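Local structure of beta-lactamase domain protein (Burkholderia ambifaria, 5I0P) at residues A64-V69 and R88-L93. The protein binds two zinc ions in a metallo-beta-lactamase fold and is probably a metal-dependent hydrolase whose substrate is not established. Sequence-based numbering, arbitrary orientation.
Sequences AGWTIV and RHLDGL
The indole of Trp-66, reaching out from the strand, lies against the turn Leu-90 to Leu-93 and donates its ring N-H to that turn's first carbonyl. Trp-66 NE1 stands 2.9 Å from Leu-90 O in a somewhat bent bond (147° at the hydrogen), with the donor above the carbonyl plane and the oxygen tilted out of the indole plane. Leu-90 O also accepts from Leu-93 N at 2.8 Å, the closing bond of a type I' turn; the two donors arrive from opposite faces of the carbonyl plane. Packing is tightest around the pyrrole half of the indole. Leu-90 CD2 sits over one face, 3.8 Å from the centroid of the five-membered ring of Trp-66, a CH-pi contact. Leu-93 CB, meanwhile, approaches Trp-66 NE1 obliquely at 3.6 Å, its side chain carried on past the ring to Ala-64, where Leu-93 CD1 meets Ala-64 CB at 4.0 Å. With CG anti to the carbonyl carbon (chi1 -56°), Trp-66 turns its nitrogen to the turn. The solvent side is looser: exposed Asp-91 brings OD2 to the benzo edge, 3.6 Å from Trp-66 CZ2 and near the ring plane, with its carboxylate turned 71° from the ring. Arg-38 forms a long, weak ion pair with this carboxylate and also touches the indole. The loop leads from helix 76-88 into strand 95-99, which pairs parallel to strand 63-69, so the contact lies within a beta-alpha-beta crossover, away from the zinc site. Chemically, one carbonyl shared by an indole and a turn amide ties the loop's conformation to the strand, while the carboxylate at the ring edge probably adds a weak electrostatic attraction to the C-H edge.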
# COMPACT_ATOMS: atom_id res chain seq x y z
N ALA A 64 -1.29 -21.59 19.74
CA ALA A 64 -0.38 -21.36 18.64
C ALA A 64 -1.13 -21.26 17.32
O ALA A 64 -2.12 -21.97 17.09
CB ALA A 64 0.67 -22.47 18.57
N GLY A 65 -0.65 -20.36 16.44
CA GLY A 65 -1.18 -20.21 15.11
C GLY A 65 -0.46 -19.17 14.26
O GLY A 65 0.75 -18.94 14.41
N TRP A 66 -1.20 -18.53 13.36
CA TRP A 66 -0.64 -17.63 12.38
C TRP A 66 -1.43 -16.33 12.37
O TRP A 66 -2.66 -16.33 12.39
CB TRP A 66 -0.68 -18.29 10.99
CG TRP A 66 0.05 -19.62 11.01
CD1 TRP A 66 -0.48 -20.87 11.29
CD2 TRP A 66 1.43 -19.83 10.74
NE1 TRP A 66 0.50 -21.82 11.23
CE2 TRP A 66 1.68 -21.22 10.88
CE3 TRP A 66 2.49 -18.98 10.41
CZ2 TRP A 66 2.94 -21.77 10.70
CZ3 TRP A 66 3.74 -19.53 10.21
CH2 TRP A 66 3.96 -20.92 10.37
N THR A 67 -0.71 -15.22 12.31
CA THR A 67 -1.31 -13.94 11.98
C THR A 67 -1.06 -13.69 10.51
O THR A 67 0.08 -13.82 10.04
CB THR A 67 -0.75 -12.81 12.81
OG1 THR A 67 -1.24 -12.94 14.15
CG2 THR A 67 -1.23 -11.46 12.24
N ILE A 68 -2.13 -13.44 9.77
CA ILE A 68 -2.02 -13.12 8.36
C ILE A 68 -1.83 -11.62 8.22
O ILE A 68 -2.52 -10.83 8.87
CB ILE A 68 -3.27 -13.58 7.59
CG1 ILE A 68 -3.32 -15.11 7.53
CG2 ILE A 68 -3.26 -13.00 6.21
CD1 ILE A 68 -4.58 -15.63 6.88
N VAL A 69 -0.90 -11.21 7.36
CA VAL A 69 -0.82 -9.81 6.96
C VAL A 69 -1.16 -9.71 5.48
O VAL A 69 -0.35 -10.07 4.62
CB VAL A 69 0.56 -9.21 7.26
CG1 VAL A 69 0.61 -7.72 6.82
CG2 VAL A 69 0.87 -9.38 8.77
N ARG A 88 -1.55 -27.32 3.44
CA ARG A 88 -0.22 -27.90 3.38
C ARG A 88 0.84 -27.13 4.15
O ARG A 88 1.90 -27.70 4.40
CB ARG A 88 0.24 -28.04 1.93
N HIS A 89 0.59 -25.86 4.55
CA HIS A 89 1.71 -25.05 5.03
C HIS A 89 1.41 -24.25 6.29
O HIS A 89 2.11 -23.26 6.56
CB HIS A 89 2.19 -24.12 3.91
CG HIS A 89 2.67 -24.87 2.70
ND1 HIS A 89 1.93 -24.95 1.53
CD2 HIS A 89 3.76 -25.63 2.50
CE1 HIS A 89 2.58 -25.70 0.66
NE2 HIS A 89 3.70 -26.12 1.22
N LEU A 90 0.43 -24.67 7.07
CA LEU A 90 0.08 -24.03 8.33
C LEU A 90 0.44 -24.91 9.51
O LEU A 90 0.08 -24.58 10.64
CB LEU A 90 -1.41 -23.68 8.35
CG LEU A 90 -1.93 -22.54 7.48
CD1 LEU A 90 -3.39 -22.22 7.84
CD2 LEU A 90 -1.07 -21.29 7.68
N ASP A 91 1.14 -26.02 9.27
CA ASP A 91 1.52 -27.01 10.28
C ASP A 91 0.29 -27.51 11.04
O ASP A 91 0.39 -27.91 12.20
CB ASP A 91 2.57 -26.46 11.26
CG ASP A 91 3.77 -25.82 10.56
OD1 ASP A 91 4.01 -26.14 9.37
OD2 ASP A 91 4.49 -25.01 11.19
N GLY A 92 -0.87 -27.47 10.39
CA GLY A 92 -2.09 -27.82 11.08
C GLY A 92 -2.56 -26.83 12.15
O GLY A 92 -3.44 -27.18 12.94
N LEU A 93 -1.99 -25.64 12.22
CA LEU A 93 -2.42 -24.64 13.19
C LEU A 93 -3.45 -23.70 12.57
O LEU A 93 -3.48 -23.51 11.35
CB LEU A 93 -1.23 -23.83 13.69
CG LEU A 93 -0.01 -24.60 14.18
CD1 LEU A 93 1.00 -23.63 14.80
CD2 LEU A 93 -0.47 -25.64 15.17